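Local structure of carboxylic ester hydrolase (Aspergillus niger, 7K4O) at residues 359-363 against 388-392; 213-217 against 394-398; 96-100 against 149-155. The protein hydrolyses carboxylic esters as a serine esterase of the tannase family, probably releasing gallic acid from tannins. All blocks are in the same frame, centred on the assembly; numbering follows the deposited sequence.

Contact 1: 359-363 against 388-392; sequences LLVDK and QEYYS. With NAG (2-acetamido-2-deoxy-beta-D-glucopyranose), chain E.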
# COMPACT_ATOMS: atom_id res chain seq x y z
N LEU A 359 -8.75 4.46 -18.26
CA LEU A 359 -9.85 3.68 -17.66
C LEU A 359 -10.85 4.58 -16.93
O LEU A 359 -12.04 4.34 -17.03
CB LEU A 359 -9.28 2.67 -16.66
CG LEU A 359 -10.29 1.68 -16.11
CD1 LEU A 359 -10.78 0.72 -17.17
CD2 LEU A 359 -9.66 0.99 -14.91
N LEU A 360 -10.38 5.51 -16.11
CA LEU A 360 -11.24 6.21 -15.16
C LEU A 360 -11.43 7.69 -15.52
O LEU A 360 -12.29 8.32 -14.94
CB LEU A 360 -10.68 6.02 -13.76
CG LEU A 360 -10.89 4.61 -13.19
CD1 LEU A 360 -9.95 4.43 -12.01
CD2 LEU A 360 -12.33 4.42 -12.78
N VAL A 361 -10.66 8.23 -16.45
CA VAL A 361 -10.89 9.60 -16.95
C VAL A 361 -11.56 9.51 -18.32
O VAL A 361 -12.72 9.93 -18.46
CB VAL A 361 -9.58 10.40 -16.96
CG1 VAL A 361 -9.85 11.80 -17.53
CG2 VAL A 361 -8.96 10.49 -15.56
N ASP A 362 -10.90 8.88 -19.28
CA ASP A 362 -11.44 8.74 -20.67
C ASP A 362 -12.48 7.62 -20.74
O ASP A 362 -13.35 7.60 -21.66
CB ASP A 362 -10.30 8.46 -21.64
CG ASP A 362 -9.30 9.61 -21.77
OD1 ASP A 362 -9.56 10.72 -21.30
OD2 ASP A 362 -8.21 9.34 -22.32
N LYS A 363 -12.38 6.63 -19.85
CA LYS A 363 -13.34 5.51 -19.76
C LYS A 363 -13.41 4.73 -21.08
O LYS A 363 -14.48 4.24 -21.46
CB LYS A 363 -14.70 6.02 -19.29
CG LYS A 363 -14.65 6.72 -17.94
CD LYS A 363 -15.95 7.42 -17.60
CE LYS A 363 -16.00 8.16 -16.27
NZ LYS A 363 -15.05 9.31 -16.15
N GLN A 388 -12.43 15.83 -7.24
CA GLN A 388 -13.90 16.02 -7.12
C GLN A 388 -14.61 14.72 -7.52
O GLN A 388 -15.57 14.30 -6.83
CB GLN A 388 -14.36 17.23 -7.94
CG GLN A 388 -15.85 17.48 -7.82
CD GLN A 388 -16.35 18.76 -8.46
OE1 GLN A 388 -15.61 19.45 -9.22
NE2 GLN A 388 -17.61 19.05 -8.20
N GLU A 389 -14.24 14.13 -8.64
CA GLU A 389 -14.98 13.00 -9.24
C GLU A 389 -14.89 11.76 -8.32
O GLU A 389 -15.91 11.05 -8.18
CB GLU A 389 -14.42 12.72 -10.63
CG GLU A 389 -15.01 11.50 -11.33
CD GLU A 389 -14.73 11.49 -12.85
OE1 GLU A 389 -13.77 12.22 -13.32
OE2 GLU A 389 -15.42 10.73 -13.56
N TYR A 390 -13.74 11.54 -7.69
CA TYR A 390 -13.47 10.27 -6.96
C TYR A 390 -13.40 10.49 -5.46
O TYR A 390 -13.16 9.47 -4.73
CB TYR A 390 -12.25 9.56 -7.58
CG TYR A 390 -12.55 9.02 -8.96
CD1 TYR A 390 -13.57 8.13 -9.16
CD2 TYR A 390 -11.91 9.50 -10.09
CE1 TYR A 390 -13.97 7.71 -10.41
CE2 TYR A 390 -12.28 9.06 -11.35
CZ TYR A 390 -13.29 8.14 -11.52
OH TYR A 390 -13.71 7.74 -12.75
N TYR A 391 -13.70 11.68 -4.96
CA TYR A 391 -13.63 11.99 -3.50
C TYR A 391 -14.34 10.91 -2.69
O TYR A 391 -13.81 10.45 -1.67
CB TYR A 391 -14.33 13.33 -3.19
CG TYR A 391 -13.72 14.12 -2.07
CD1 TYR A 391 -14.00 13.84 -0.74
CD2 TYR A 391 -12.89 15.18 -2.34
CE1 TYR A 391 -13.40 14.58 0.27
CE2 TYR A 391 -12.33 15.95 -1.35
CZ TYR A 391 -12.52 15.58 -0.04
OH TYR A 391 -11.89 16.38 0.89
N SER A 392 -15.56 10.56 -3.10
CA SER A 392 -16.50 9.68 -2.35
C SER A 392 -16.22 8.18 -2.57
O SER A 392 -16.89 7.36 -1.90
CB SER A 392 -17.93 9.99 -2.69
OG SER A 392 -18.30 11.27 -2.25
C1 NAG E . -10.92 7.86 -25.52
C2 NAG E . -10.81 8.15 -27.05
C3 NAG E . -10.06 9.41 -27.31
C4 NAG E . -10.79 10.56 -26.57
C5 NAG E . -10.91 10.20 -25.10
C6 NAG E . -11.79 11.23 -24.39
C7 NAG E . -10.82 6.07 -28.37
C8 NAG E . -9.96 4.98 -28.90
N2 NAG E . -10.19 7.00 -27.68
O3 NAG E . -10.15 9.51 -28.73
O4 NAG E . -10.00 11.76 -26.56
O5 NAG E . -11.54 8.97 -24.95
O6 NAG E . -13.20 10.97 -24.58
O7 NAG E . -12.00 6.12 -28.61
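The last turns of two helices meet here by sharing one backbone carbonyl: Leu-360, near the end of helix 351-361, takes bonds from Tyr-390 of helix 376-390 and from Lys-363 of its own segment, which is salt-bridged to Glu-389. Carbonyl groups near the end of a helix often lack an intrahelical donor, and side chains can take over that duty. Tyr-390 OH donates to Leu-360 O at 2.7 Å, lying in the carbonyl plane on a lone pair, with a C=O...donor angle of 131°. The second donor, Lys-363 NZ, reaches Leu-360 O at 3.2 Å from well above that plane. Lys-363 leaves the helix with positive phi, and its side chain runs straight beyond CG until a bend at the last torsion (chi4 64°) brings the ammonium within reach of Leu-360 O. There NZ also meets Glu-389 OE2 at 3.0 Å, on the syn side of the carboxylate and only 17° out of its plane. The two charged chains come from opposite directions, and Glu-389 is extended beyond CG. On its way out its CG lies 3.6 Å above the Tyr-390 ring, over the centre, which should help hold the phenol in place. Leu-360 completes the contact with carbon: its CB packs 4.0 Å from Tyr-390 CZ. Asp-362, just before Lys-363, brings its CB to 3.6 Å from O5 of an N-acetylglucosamine. Both helices belong to the region inserted between strands 205-209 and 410-416, consistent with the lid domain of tannases and feruloyl esterases. Leu-360 and Lys-363 both rest on Leu-142 of strand 141-142, Lys-363 bonds by its backbone to Gly-140, and Tyr-390 packs on Tyr-356 of helix 351-361.

Contact 2: 213-217 against 394-398; sequences FRWSF and LQTTW
Leu-394 lies along one face of the Trp-215 indole, the two side chains side by side and pointing the same way. Its CB sits 3.8 Å from Trp-215 CG, while CD1 stands 3.9 Å from the centroid of the five-membered ring in a CH-pi contact. The ring of Tyr-356 meets the same indole at a steep inclination. The amide of Gln-395 is steeply turned both to the Phe-217 ring, its plane 73° away, and to the guanidinium of Arg-214, which is salt-bridged to the carboxylate of the C-terminal Tyr-554. These groups gather at the start of helix 215-221, with Arg-214 at the N-cap position; the helix goes on to Gln-218 and Gln-219 of the gallate pocket. Gln-395, bent at chi2 (71°), folds its amide against this first turn, where OE1 accepts from Ser-216 N at 3.0 Å and a nearly straight 165°. Its backbone O receives two weak bonds, from Arg-214 N at 2.8 Å, poorly angled, and from Trp-215 N at 3.4 Å. Thr-397 CG2 packs 3.7 Å from Arg-214 CB, the two side chains crossing at about a right angle.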
# COMPACT_ATOMS: atom_id res chain seq x y z
N PHE A 213 -3.72 5.45 -1.67
CA PHE A 213 -4.80 6.44 -1.45
C PHE A 213 -4.39 7.78 -2.13
O PHE A 213 -3.41 7.84 -2.89
CB PHE A 213 -5.16 6.53 0.02
CG PHE A 213 -4.07 6.94 0.98
CD1 PHE A 213 -2.88 7.48 0.57
CD2 PHE A 213 -4.31 6.79 2.35
CE1 PHE A 213 -1.95 7.91 1.51
CE2 PHE A 213 -3.37 7.17 3.28
CZ PHE A 213 -2.23 7.80 2.86
N ARG A 214 -5.18 8.80 -1.89
CA ARG A 214 -5.06 10.11 -2.58
C ARG A 214 -5.09 9.84 -4.09
O ARG A 214 -4.27 10.40 -4.84
CB ARG A 214 -3.82 10.87 -2.11
CG ARG A 214 -3.92 12.37 -2.30
CD ARG A 214 -2.77 13.12 -1.68
NE ARG A 214 -2.82 13.00 -0.21
CZ ARG A 214 -2.00 12.28 0.56
NH1 ARG A 214 -1.00 11.60 0.05
NH2 ARG A 214 -2.27 12.21 1.84
N TRP A 215 -6.08 9.07 -4.53
CA TRP A 215 -6.16 8.43 -5.85
C TRP A 215 -5.79 9.38 -7.01
O TRP A 215 -4.91 9.01 -7.81
CB TRP A 215 -7.56 7.86 -6.06
CG TRP A 215 -7.62 7.02 -7.30
CD1 TRP A 215 -7.98 7.38 -8.56
CD2 TRP A 215 -7.41 5.60 -7.34
NE1 TRP A 215 -7.90 6.31 -9.39
CE2 TRP A 215 -7.57 5.19 -8.69
CE3 TRP A 215 -7.05 4.64 -6.38
CZ2 TRP A 215 -7.35 3.87 -9.08
CZ3 TRP A 215 -6.86 3.34 -6.77
CH2 TRP A 215 -7.01 2.95 -8.10
N SER A 216 -6.44 10.54 -7.10
CA SER A 216 -6.27 11.39 -8.31
C SER A 216 -4.82 11.87 -8.38
O SER A 216 -4.36 12.17 -9.51
CB SER A 216 -7.30 12.53 -8.33
OG SER A 216 -7.07 13.47 -7.29
N PHE A 217 -4.15 12.08 -7.26
CA PHE A 217 -2.76 12.61 -7.25
C PHE A 217 -1.82 11.44 -7.46
O PHE A 217 -0.91 11.51 -8.28
CB PHE A 217 -2.50 13.35 -5.94
CG PHE A 217 -3.16 14.70 -5.83
CD1 PHE A 217 -4.54 14.82 -5.70
CD2 PHE A 217 -2.42 15.86 -5.93
CE1 PHE A 217 -5.15 16.06 -5.68
CE2 PHE A 217 -3.02 17.10 -5.85
CZ PHE A 217 -4.38 17.20 -5.73
N LEU A 394 -12.82 6.42 -4.68
CA LEU A 394 -11.43 5.91 -4.74
C LEU A 394 -10.46 6.81 -3.97
O LEU A 394 -9.39 6.30 -3.64
CB LEU A 394 -11.02 5.80 -6.20
CG LEU A 394 -11.78 4.75 -7.00
CD1 LEU A 394 -11.33 4.81 -8.45
CD2 LEU A 394 -11.52 3.39 -6.44
N GLN A 395 -10.75 8.10 -3.75
CA GLN A 395 -9.76 9.05 -3.24
C GLN A 395 -9.16 8.52 -1.93
O GLN A 395 -7.95 8.58 -1.76
CB GLN A 395 -10.31 10.47 -3.08
CG GLN A 395 -9.18 11.49 -2.88
CD GLN A 395 -8.34 11.75 -4.09
OE1 GLN A 395 -8.58 11.21 -5.18
NE2 GLN A 395 -7.30 12.57 -3.91
N THR A 396 -10.02 8.07 -1.02
CA THR A 396 -9.60 7.40 0.24
C THR A 396 -8.70 8.30 1.09
O THR A 396 -7.72 7.77 1.65
CB THR A 396 -8.98 6.03 -0.05
OG1 THR A 396 -9.69 5.37 -1.09
CG2 THR A 396 -9.00 5.17 1.20
N THR A 397 -9.03 9.59 1.23
CA THR A 397 -8.26 10.46 2.10
C THR A 397 -9.14 11.19 3.09
O THR A 397 -8.70 12.21 3.60
CB THR A 397 -7.40 11.47 1.34
OG1 THR A 397 -8.28 12.12 0.39
CG2 THR A 397 -6.25 10.73 0.72
N TRP A 398 -10.28 10.64 3.44
CA TRP A 398 -11.13 11.28 4.46
C TRP A 398 -10.42 11.34 5.81
O TRP A 398 -10.00 10.30 6.32
CB TRP A 398 -12.40 10.48 4.56
CG TRP A 398 -13.40 11.08 5.45
CD1 TRP A 398 -13.66 10.70 6.72
CD2 TRP A 398 -14.39 12.03 5.08
NE1 TRP A 398 -14.71 11.41 7.20
CE2 TRP A 398 -15.14 12.26 6.25
CE3 TRP A 398 -14.61 12.73 3.91
CZ2 TRP A 398 -16.24 13.11 6.23
CZ3 TRP A 398 -15.66 13.63 3.92
CH2 TRP A 398 -16.43 13.80 5.06

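Contact 3: 96-100 against 149-155; sequences GGYAI and MFAYKAH. With GDE (3,4,5-trihydroxybenzoic acid), chain J.
Phe-150 and Tyr-98 cross at about a right angle, Phe-150 CE2 coming to 4.1 Å from Tyr-98 CD2. Phe-150 reaches out from helix 144-169 with CG trans to its backbone N (chi1 -174°), which carries the ring out to the 96-100 loop. The loop runs along the edge of that ring: Gly-97 O, Ala-99 O and Ile-100 CB all lie at its edge, near its plane, and Tyr-98 O approaches Phe-150 CE1 obliquely at 3.7 Å. The loop here is a type II' turn from Gly-96 to Ala-99, closed by backbone bonds in both directions, including Ala-99 N to Gly-96 O at 2.9 Å. Gly-97, with positive phi, presents its N-H to the bound gallic acid, meeting carboxyl oxygen OAA at 2.7 Å and a nearly linear 170°. In the α/β-hydrolase fold the loop after the strand corresponding to 89-93 commonly supplies an oxyanion-hole N-H, and Gly-97 is consistent with that role; Glu-187 N also bonds the ligand. Beyond the turn, Ile-100 points its extended side chain at the helix, CD1 reaching Ala-154 CB at 3.6 Å and Met-149 O at 3.9 Å. Those two residues are themselves joined across a wider pi-type turn by Ala-154 N to Met-149 O. Ile-100 and His-155 slide past each other in opposite directions, Ile-100 CG1 standing 4.0 Å from His-155 NE2, an atom hydrogen-bonded to Glu-191. Arg-190, also from helix 187-196, makes a cation-pi contact with the Phe-150 ring.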
# COMPACT_ATOMS: atom_id res chain seq x y z
N GLY A 96 -3.93 -5.58 -4.75
CA GLY A 96 -2.66 -5.12 -5.34
C GLY A 96 -2.93 -4.80 -6.81
O GLY A 96 -3.67 -5.57 -7.46
N GLY A 97 -2.41 -3.66 -7.27
CA GLY A 97 -2.73 -3.21 -8.64
C GLY A 97 -4.22 -2.91 -8.71
O GLY A 97 -4.73 -2.19 -7.83
N TYR A 98 -4.90 -3.44 -9.72
CA TYR A 98 -6.38 -3.31 -9.80
C TYR A 98 -7.06 -4.57 -9.29
O TYR A 98 -8.26 -4.69 -9.49
CB TYR A 98 -6.80 -2.94 -11.23
CG TYR A 98 -6.64 -1.47 -11.55
CD1 TYR A 98 -5.42 -0.95 -11.95
CD2 TYR A 98 -7.69 -0.59 -11.34
CE1 TYR A 98 -5.25 0.42 -12.19
CE2 TYR A 98 -7.54 0.77 -11.58
CZ TYR A 98 -6.33 1.27 -12.03
OH TYR A 98 -6.19 2.63 -12.22
N ALA A 99 -6.34 -5.46 -8.62
CA ALA A 99 -6.91 -6.65 -7.95
C ALA A 99 -7.34 -6.27 -6.54
O ALA A 99 -6.72 -5.42 -5.92
CB ALA A 99 -5.92 -7.80 -7.88
N ILE A 100 -8.42 -6.89 -6.10
CA ILE A 100 -9.00 -6.63 -4.75
C ILE A 100 -8.63 -7.81 -3.82
O ILE A 100 -8.94 -7.71 -2.59
CB ILE A 100 -10.51 -6.44 -4.85
CG1 ILE A 100 -11.04 -5.77 -3.58
CG2 ILE A 100 -11.24 -7.73 -5.20
CD1 ILE A 100 -12.47 -5.30 -3.72
N MET A 149 -17.90 -1.27 -5.54
CA MET A 149 -17.38 -2.51 -4.92
C MET A 149 -15.85 -2.42 -4.73
O MET A 149 -15.35 -2.72 -3.63
CB MET A 149 -17.74 -3.69 -5.81
CG MET A 149 -19.19 -4.11 -5.67
SD MET A 149 -19.57 -4.80 -4.01
CE MET A 149 -19.00 -6.48 -4.29
N PHE A 150 -15.09 -1.97 -5.72
CA PHE A 150 -13.63 -1.81 -5.60
C PHE A 150 -13.30 -0.75 -4.56
O PHE A 150 -12.40 -0.93 -3.73
CB PHE A 150 -13.04 -1.45 -6.96
CG PHE A 150 -11.53 -1.38 -7.05
CD1 PHE A 150 -10.74 -2.45 -6.66
CD2 PHE A 150 -10.91 -0.27 -7.56
CE1 PHE A 150 -9.36 -2.40 -6.79
CE2 PHE A 150 -9.52 -0.19 -7.65
CZ PHE A 150 -8.76 -1.27 -7.32
N ALA A 151 -14.01 0.39 -4.59
CA ALA A 151 -13.75 1.54 -3.71
C ALA A 151 -13.84 1.12 -2.25
O ALA A 151 -12.92 1.47 -1.52
CB ALA A 151 -14.68 2.69 -4.00
N TYR A 152 -14.97 0.55 -1.85
CA TYR A 152 -15.19 0.25 -0.41
C TYR A 152 -16.29 -0.77 -0.16
O TYR A 152 -16.33 -1.30 0.97
CB TYR A 152 -15.50 1.55 0.36
CG TYR A 152 -16.82 2.20 0.05
CD1 TYR A 152 -17.98 1.80 0.69
CD2 TYR A 152 -16.92 3.24 -0.89
CE1 TYR A 152 -19.20 2.42 0.42
CE2 TYR A 152 -18.13 3.88 -1.14
CZ TYR A 152 -19.26 3.47 -0.49
OH TYR A 152 -20.48 4.08 -0.75
N LYS A 153 -17.17 -1.05 -1.09
CA LYS A 153 -18.37 -1.82 -0.69
C LYS A 153 -18.00 -3.29 -0.53
O LYS A 153 -18.61 -3.99 0.35
CB LYS A 153 -19.51 -1.62 -1.70
CG LYS A 153 -20.83 -2.21 -1.28
CD LYS A 153 -22.03 -1.63 -2.09
CE LYS A 153 -21.98 -2.00 -3.56
NZ LYS A 153 -23.24 -1.64 -4.25
N ALA A 154 -17.16 -3.85 -1.37
CA ALA A 154 -16.81 -5.29 -1.32
C ALA A 154 -16.17 -5.64 0.04
O ALA A 154 -16.50 -6.71 0.63
CB ALA A 154 -15.85 -5.67 -2.44
N HIS A 155 -15.31 -4.79 0.55
CA HIS A 155 -14.65 -5.09 1.85
C HIS A 155 -15.63 -4.97 3.02
O HIS A 155 -15.56 -5.78 3.97
CB HIS A 155 -13.44 -4.21 2.06
CG HIS A 155 -12.21 -4.81 1.50
ND1 HIS A 155 -11.65 -5.99 2.04
CD2 HIS A 155 -11.49 -4.48 0.41
CE1 HIS A 155 -10.61 -6.31 1.29
NE2 HIS A 155 -10.46 -5.40 0.31
OAA GDE J . -1.03 -2.13 -5.53
OAB GDE J . 1.07 -2.08 -6.21
OAC GDE J . -2.99 2.11 -7.67
OAD GDE J . 1.73 2.81 -7.54
OAE GDE J . -0.72 3.71 -8.11
CAF GDE J . -1.54 0.29 -6.88
CAG GDE J . 0.88 0.64 -6.81
CAH GDE J . -0.06 -1.55 -6.10
CAI GDE J . -1.71 1.59 -7.38
CAJ GDE J . 0.70 1.94 -7.35
CAK GDE J . -0.25 -0.16 -6.66
CAL GDE J . -0.56 2.40 -7.60

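How the contacts relate
The three contacts form one continuous cluster beside the gallate pocket, with centres about 11 Å (contacts 1 and 2), 13 Å (2 and 3) and 15 Å (1 and 3) apart. Contact 3 closes first along the chain; contact 2 then opens, and contact 1 is nested inside the long loop it closes. Contact 3 belongs to the α/β-hydrolase core, joining the loop after strand 89-93 to helix 144-169, whereas contact 1 lies within the insertion between sheet strands. Contact 2 lies against both: Leu-394 reaches Phe-150, Trp-215 reaches Tyr-98, and Tyr-390 O probably bonds Gln-395 N; Leu-359 and Leu-360 also pack on Tyr-98 directly. Core and insertion thus meet through side chains that pack from one contact onto the next, beside the ligand.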